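Local atomic coordinates of uncharacterized protein ScGH5_18 (Streptomyces cattleya, PDB entry 7LR8), a protein that probably hydrolyses the beta-1,4 link between mannose and N-acetylglucosamine in N-glycan core fragments, as a glycoside hydrolase of family 5, subfamily 18. Residues F16-W30 with F50-F62. The protein carries 1 engineered substitution. Residues are numbered along the deposited sequence; the frame is centred on the assembly and turned at random.
With SO4 (sulfate ion), chain J.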
loop_
_atom_site.group_PDB
_atom_site.type_symbol
_atom_site.label_atom_id
_atom_site.label_comp_id
_atom_site.label_asym_id
_atom_site.label_seq_id
_atom_site.Cartn_x
_atom_site.Cartn_y
_atom_site.Cartn_z
ATOM N N PHE B 16 -16.911 29.032 0.074
ATOM C CA PHE B 16 -15.900 28.903 -0.965
ATOM C C PHE B 16 -14.628 28.330 -0.359
ATOM O O PHE B 16 -14.154 28.815 0.671
ATOM C CB PHE B 16 -15.641 30.271 -1.623
ATOM C CG PHE B 16 -16.857 30.859 -2.289
ATOM C CD1 PHE B 16 -17.195 30.488 -3.580
ATOM C CD2 PHE B 16 -17.679 31.764 -1.618
ATOM C CE1 PHE B 16 -18.318 31.017 -4.205
ATOM C CE2 PHE B 16 -18.802 32.287 -2.231
ATOM C CZ PHE B 16 -19.119 31.914 -3.533
ATOM N N GLY B 17 -14.075 27.303 -0.993
ATOM C CA GLY B 17 -12.905 26.663 -0.440
ATOM C C GLY B 17 -12.146 25.901 -1.496
ATOM O O GLY B 17 -12.454 25.985 -2.687
ATOM N N VAL B 18 -11.114 25.184 -1.049
ATOM C CA VAL B 18 -10.282 24.400 -1.957
ATOM C C VAL B 18 -10.014 23.033 -1.355
ATOM O O VAL B 18 -9.991 22.857 -0.132
ATOM C CB VAL B 18 -8.938 25.083 -2.295
ATOM C CG1 VAL B 18 -9.171 26.345 -3.093
ATOM C CG2 VAL B 18 -8.150 25.388 -1.032
ATOM N N ASN B 19 -9.828 22.056 -2.238
ATOM C CA ASN B 19 -9.227 20.783 -1.863
ATOM C C ASN B 19 -7.725 20.982 -1.733
ATOM O O ASN B 19 -7.074 21.381 -2.702
ATOM C CB ASN B 19 -9.556 19.726 -2.912
ATOM C CG ASN B 19 -11.027 19.406 -2.943
ATOM O OD1 ASN B 19 -11.499 18.609 -2.146
ATOM N ND2 ASN B 19 -11.770 20.057 -3.834
ATOM N N TYR B 20 -7.175 20.692 -0.551
ATOM C CA TYR B 20 -5.798 21.059 -0.228
ATOM C C TYR B 20 -4.841 19.966 -0.700
ATOM O O TYR B 20 -4.847 18.850 -0.162
ATOM C CB TYR B 20 -5.652 21.321 1.270
ATOM C CG TYR B 20 -4.221 21.545 1.709
ATOM C CD1 TYR B 20 -3.343 22.322 0.936
ATOM C CD2 TYR B 20 -3.743 20.984 2.892
ATOM C CE1 TYR B 20 -2.025 22.507 1.328
ATOM C CE2 TYR B 20 -2.430 21.167 3.295
ATOM C CZ TYR B 20 -1.577 21.930 2.508
ATOM O OH TYR B 20 -0.271 22.113 2.914
ATOM N N THR B 21 -4.030 20.290 -1.720
ATOM C CA THR B 21 -2.939 19.432 -2.177
ATOM C C THR B 21 -1.614 20.019 -1.700
ATOM O O THR B 21 -1.146 21.023 -2.257
ATOM C CB THR B 21 -2.943 19.299 -3.706
ATOM O OG1 THR B 21 -3.207 20.574 -4.303
ATOM C CG2 THR B 21 -4.003 18.308 -4.182
ATOM N N PRO B 22 -0.969 19.449 -0.684
ATOM C CA PRO B 22 0.274 20.050 -0.168
ATOM C C PRO B 22 1.335 20.203 -1.247
ATOM O O PRO B 22 1.630 19.269 -1.997
ATOM C CB PRO B 22 0.715 19.062 0.917
ATOM C CG PRO B 22 -0.578 18.446 1.383
ATOM C CD PRO B 22 -1.402 18.299 0.130
ATOM N N SER B 23 1.910 21.404 -1.328
ATOM C CA SER B 23 2.835 21.687 -2.421
ATOM C C SER B 23 4.139 20.913 -2.272
ATOM O O SER B 23 4.731 20.489 -3.276
ATOM C CB SER B 23 3.107 23.190 -2.499
ATOM O OG SER B 23 3.878 23.636 -1.394
ATOM N N ASN B 24 4.596 20.713 -1.043
ATOM C CA ASN B 24 5.827 19.973 -0.770
ATOM C C ASN B 24 5.460 18.562 -0.326
ATOM O O ASN B 24 5.043 18.347 0.817
ATOM C CB ASN B 24 6.654 20.692 0.287
ATOM C CG ASN B 24 8.105 20.275 0.272
ATOM O OD1 ASN B 24 8.452 19.190 -0.201
ATOM N ND2 ASN B 24 8.973 21.150 0.769
ATOM N N GLY B 25 5.633 17.587 -1.220
ATOM C CA GLY B 25 5.366 16.202 -0.880
ATOM C C GLY B 25 4.010 15.673 -1.295
ATOM O O GLY B 25 3.793 14.453 -1.200
ATOM N N TRP B 26 3.091 16.536 -1.728
ATOM C CA TRP B 26 1.735 16.089 -2.081
ATOM C C TRP B 26 1.156 15.392 -0.844
ATOM O O TRP B 26 1.522 15.711 0.295
ATOM C CB TRP B 26 1.791 15.231 -3.350
ATOM C CG TRP B 26 0.459 14.899 -3.990
ATOM C CD1 TRP B 26 -0.415 15.776 -4.573
ATOM C CD2 TRP B 26 -0.110 13.592 -4.165
ATOM N NE1 TRP B 26 -1.504 15.105 -5.071
ATOM C CE2 TRP B 26 -1.345 13.761 -4.829
ATOM C CE3 TRP B 26 0.291 12.299 -3.793
ATOM C CZ2 TRP B 26 -2.176 12.688 -5.148
ATOM C CZ3 TRP B 26 -0.539 11.223 -4.108
ATOM C CH2 TRP B 26 -1.761 11.427 -4.776
ATOM N N PHE B 27 0.251 14.437 -1.025
ATOM C CA PHE B 27 -0.303 13.771 0.150
ATOM C C PHE B 27 0.700 12.880 0.862
ATOM O O PHE B 27 0.412 12.427 1.980
ATOM C CB PHE B 27 -1.534 12.978 -0.251
ATOM C CG PHE B 27 -2.609 13.834 -0.842
ATOM C CD1 PHE B 27 -3.168 14.870 -0.104
ATOM C CD2 PHE B 27 -3.050 13.613 -2.129
ATOM C CE1 PHE B 27 -4.152 15.676 -0.655
ATOM C CE2 PHE B 27 -4.041 14.411 -2.685
ATOM C CZ PHE B 27 -4.594 15.442 -1.935
ATOM N N HIS B 28 1.865 12.634 0.263
ATOM C CA HIS B 28 2.932 11.966 0.992
ATOM C C HIS B 28 3.558 12.862 2.053
ATOM O O HIS B 28 4.479 12.415 2.749
ATOM C CB HIS B 28 4.011 11.466 0.029
ATOM C CG HIS B 28 3.478 10.686 -1.136
ATOM N ND1 HIS B 28 2.761 9.517 -0.987
ATOM C CD2 HIS B 28 3.579 10.897 -2.473
ATOM C CE1 HIS B 28 2.430 9.049 -2.178
ATOM N NE2 HIS B 28 2.916 9.866 -3.098
ATOM N N HIS B 29 3.078 14.103 2.217
ATOM C CA HIS B 29 3.668 14.970 3.229
ATOM C C HIS B 29 3.456 14.435 4.647
ATOM O O HIS B 29 4.193 14.827 5.556
ATOM C CB HIS B 29 3.120 16.396 3.105
ATOM C CG HIS B 29 1.756 16.584 3.691
ATOM N ND1 HIS B 29 1.459 17.629 4.538
ATOM C CD2 HIS B 29 0.609 15.881 3.542
ATOM C CE1 HIS B 29 0.190 17.551 4.899
ATOM N NE2 HIS B 29 -0.350 16.503 4.306
ATOM N N TRP B 30 2.505 13.524 4.858
ATOM C CA TRP B 30 2.388 12.921 6.185
ATOM C C TRP B 30 3.651 12.172 6.593
ATOM O O TRP B 30 3.882 11.980 7.797
ATOM C CB TRP B 30 1.200 11.975 6.244
ATOM C CG TRP B 30 -0.108 12.614 5.919
ATOM C CD1 TRP B 30 -0.873 12.380 4.814
ATOM C CD2 TRP B 30 -0.815 13.600 6.700
ATOM N NE1 TRP B 30 -2.012 13.145 4.858
ATOM C CE2 TRP B 30 -2.002 13.906 6.001
ATOM C CE3 TRP B 30 -0.568 14.237 7.924
ATOM C CZ2 TRP B 30 -2.941 14.830 6.478
ATOM C CZ3 TRP B 30 -1.507 15.174 8.397
ATOM C CH2 TRP B 30 -2.676 15.453 7.671
ATOM N N PHE B 50 -10.683 32.315 0.415
ATOM C CA PHE B 50 -11.449 31.111 0.707
ATOM C C PHE B 50 -11.783 31.039 2.187
ATOM O O PHE B 50 -11.142 31.680 3.026
ATOM C CB PHE B 50 -10.671 29.857 0.299
ATOM C CG PHE B 50 -10.469 29.741 -1.178
ATOM C CD1 PHE B 50 -11.529 29.416 -2.016
ATOM C CD2 PHE B 50 -9.226 29.986 -1.737
ATOM C CE1 PHE B 50 -11.348 29.319 -3.385
ATOM C CE2 PHE B 50 -9.040 29.892 -3.110
ATOM C CZ PHE B 50 -10.104 29.569 -3.934
ATOM N N ASP B 51 -12.811 30.251 2.509
ATOM C CA ASP B 51 -13.207 30.078 3.898
ATOM C C ASP B 51 -13.123 28.649 4.413
ATOM O O ASP B 51 -13.438 28.429 5.585
ATOM C CB ASP B 51 -14.633 30.608 4.124
ATOM C CG ASP B 51 -15.668 29.907 3.262
ATOM O OD1 ASP B 51 -15.886 28.688 3.467
ATOM O OD2 ASP B 51 -16.270 30.583 2.391
ATOM N N HIS B 52 -12.714 27.672 3.597
ATOM C CA HIS B 52 -12.546 26.316 4.111
ATOM C C HIS B 52 -11.571 25.567 3.218
ATOM O O HIS B 52 -11.269 25.991 2.095
ATOM C CB HIS B 52 -13.880 25.547 4.197
ATOM C CG HIS B 52 -14.501 25.265 2.866
ATOM N ND1 HIS B 52 -15.347 26.153 2.236
ATOM C CD2 HIS B 52 -14.371 24.206 2.025
ATOM C CE1 HIS B 52 -15.733 25.645 1.077
ATOM N NE2 HIS B 52 -15.146 24.471 0.920
ATOM N N VAL B 53 -11.067 24.457 3.747
ATOM C CA VAL B 53 -10.278 23.501 2.986
ATOM C C VAL B 53 -10.847 22.118 3.241
ATOM O O VAL B 53 -11.403 21.838 4.311
ATOM C CB VAL B 53 -8.774 23.528 3.355
ATOM C CG1 VAL B 53 -8.121 24.808 2.846
ATOM C CG2 VAL B 53 -8.586 23.405 4.850
ATOM N N ARG B 54 -10.720 21.256 2.238
ATOM C CA ARG B 54 -10.978 19.827 2.362
ATOM C C ARG B 54 -9.625 19.137 2.353
ATOM O O ARG B 54 -8.813 19.405 1.462
ATOM C CB ARG B 54 -11.858 19.345 1.201
ATOM C CG ARG B 54 -11.933 17.832 0.996
ATOM C CD ARG B 54 -13.248 17.489 0.282
ATOM N NE ARG B 54 -13.381 16.066 -0.041
ATOM C CZ ARG B 54 -13.260 15.540 -1.264
ATOM N NH1 ARG B 54 -13.010 16.313 -2.322
ATOM N NH2 ARG B 54 -13.430 14.239 -1.436
ATOM N N VAL B 55 -9.352 18.309 3.376
ATOM C CA VAL B 55 -8.013 17.770 3.587
ATOM C C VAL B 55 -8.036 16.242 3.660
ATOM O O VAL B 55 -9.041 15.616 4.010
ATOM C CB VAL B 55 -7.337 18.353 4.847
ATOM C CG1 VAL B 55 -7.365 19.882 4.806
ATOM C CG2 VAL B 55 -8.001 17.849 6.105
ATOM N N PHE B 56 -6.888 15.648 3.353
ATOM C CA PHE B 56 -6.805 14.216 3.061
ATOM C C PHE B 56 -5.707 13.491 3.824
ATOM O O PHE B 56 -4.534 13.510 3.403
ATOM C CB PHE B 56 -6.609 14.008 1.565
ATOM C CG PHE B 56 -7.695 14.610 0.737
ATOM C CD1 PHE B 56 -8.883 13.919 0.526
ATOM C CD2 PHE B 56 -7.529 15.863 0.158
ATOM C CE1 PHE B 56 -9.887 14.474 -0.248
ATOM C CE2 PHE B 56 -8.547 16.421 -0.607
ATOM C CZ PHE B 56 -9.726 15.710 -0.802
ATOM N N PRO B 57 -6.061 12.793 4.902
ATOM C CA PRO B 57 -5.182 11.744 5.432
ATOM C C PRO B 57 -4.933 10.684 4.374
ATOM O O PRO B 57 -5.755 10.469 3.479
ATOM C CB PRO B 57 -5.984 11.154 6.601
ATOM C CG PRO B 57 -7.014 12.156 6.949
ATOM C CD PRO B 57 -7.268 13.006 5.715
ATOM N N LEU B 58 -3.791 10.010 4.488
ATOM C CA LEU B 58 -3.535 8.774 3.750
ATOM C C LEU B 58 -3.826 7.625 4.711
ATOM O O LEU B 58 -3.118 7.449 5.708
ATOM C CB LEU B 58 -2.103 8.708 3.237
ATOM C CG LEU B 58 -1.775 9.567 2.015
ATOM C CD1 LEU B 58 -0.354 9.297 1.541
ATOM C CD2 LEU B 58 -2.771 9.316 0.893
ATOM N N TRP B 59 -4.886 6.867 4.421
ATOM C CA TRP B 59 -5.360 5.827 5.339
ATOM C C TRP B 59 -4.275 4.832 5.744
ATOM O O TRP B 59 -4.097 4.621 6.958
ATOM C CB TRP B 59 -6.577 5.147 4.697
ATOM C CG TRP B 59 -7.223 4.048 5.528
ATOM C CD1 TRP B 59 -7.247 3.944 6.904
ATOM C CD2 TRP B 59 -7.968 2.930 5.029
ATOM N NE1 TRP B 59 -7.945 2.809 7.274
ATOM C CE2 TRP B 59 -8.383 2.165 6.145
ATOM C CE3 TRP B 59 -8.296 2.479 3.745
ATOM C CZ2 TRP B 59 -9.135 1.001 6.013
ATOM C CZ3 TRP B 59 -9.048 1.324 3.615
ATOM C CH2 TRP B 59 -9.448 0.589 4.743
ATOM N N PRO B 60 -3.500 4.223 4.830
ATOM C CA PRO B 60 -2.463 3.276 5.297
ATOM C C PRO B 60 -1.383 3.924 6.145
ATOM O O PRO B 60 -0.756 3.235 6.961
ATOM C CB PRO B 60 -1.868 2.709 3.998
ATOM C CG PRO B 60 -2.821 3.092 2.902
ATOM C CD PRO B 60 -3.465 4.366 3.359
ATOM N N VAL B 61 -1.129 5.226 5.974
ATOM C CA VAL B 61 -0.167 5.898 6.837
ATOM C C VAL B 61 -0.763 6.154 8.217
ATOM O O VAL B 61 -0.067 6.054 9.236
ATOM C CB VAL B 61 0.312 7.195 6.165
ATOM C CG1 VAL B 61 1.189 8.013 7.116
ATOM C CG2 VAL B 61 1.064 6.857 4.897
ATOM N N PHE B 62 -2.061 6.460 8.282
ATOM C CA PHE B 62 -2.699 6.710 9.568
ATOM C C PHE B 62 -3.020 5.418 10.314
ATOM O O PHE B 62 -2.963 5.389 11.549
ATOM C CB PHE B 62 -3.976 7.530 9.371
ATOM C CG PHE B 62 -3.738 9.005 9.253
ATOM C CD1 PHE B 62 -2.917 9.520 8.257
ATOM C CD2 PHE B 62 -4.329 9.880 10.151
ATOM C CE1 PHE B 62 -2.708 10.900 8.162
ATOM C CE2 PHE B 62 -4.127 11.244 10.050
ATOM C CZ PHE B 62 -3.309 11.748 9.058
HETATM S S SO4 J . 8.610 25.057 1.482
HETATM O O1 SO4 J . 9.598 24.307 2.254
HETATM O O2 SO4 J . 7.916 25.989 2.367
HETATM O O3 SO4 J . 9.281 25.801 0.419
HETATM O O4 SO4 J . 7.649 24.129 0.890
HETATM O O HOH W 1 -4.969 17.707 2.424
HETATM O O HOH W 2 -2.897 16.105 3.191
#
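The first two parallel strands of the (beta/alpha)8 barrel of this family 5 glycosidase meet here, Val-18 pairing with Val-53 and Asn-19 with Arg-54; helix 35-46 makes the crossover between them. Val-18 N bonds to His-52 O, Val-18 O takes Arg-54 N, and Tyr-20 N reaches Arg-54 O at 2.9 Å. At the start of the strands, Phe-16 N gives a nearly straight bond, 2.9 Å, to the syn side of Asp-51 OD2, though well out of the carboxylate plane. The other carboxylate oxygen, OD1, receives His-52 ND1, which holds the imidazole with one face against Gly-17 CA; His-52 NE2 is hydrogen-bonded to Thr-302 OG1. Arg-15 and Arg-347 add salt bridges to Asp-51 OD1 and OD2. On the helix side, Val-18 CG1 sits over the face of the Phe-50 ring, 3.5 Å from its CZ.

Inside the barrel, Asn-19 and Arg-54 run side by side, and Arg-54 NH1 donates to Asn-19 OD1 at 2.8 Å, with amide and guanidinium planes nearly perpendicular. Asp-94, Asn-152 and Glu-268 also grip the guanidinium; the last two line the glycan pocket, so Arg-54, its side chain about 5 Å from the bound mannose, probably helps position them.

Beyond the strands, water 1 bridges Tyr-20 O and Phe-56 N. Phe-27 packs obliquely on Phe-56, its CE1 3.5 Å from Phe-56 CD2. Trp-30, with CG anti to its carbonyl carbon (chi1 -58°), lays its indole between Phe-62, which meets one face edge-on with the planes at 89°, and His-29, whose NE2 lies over the opposite face. The indole is pinned at its edge, where NE1 donates to Phe-56 O, 2.9 Å away in the ring plane.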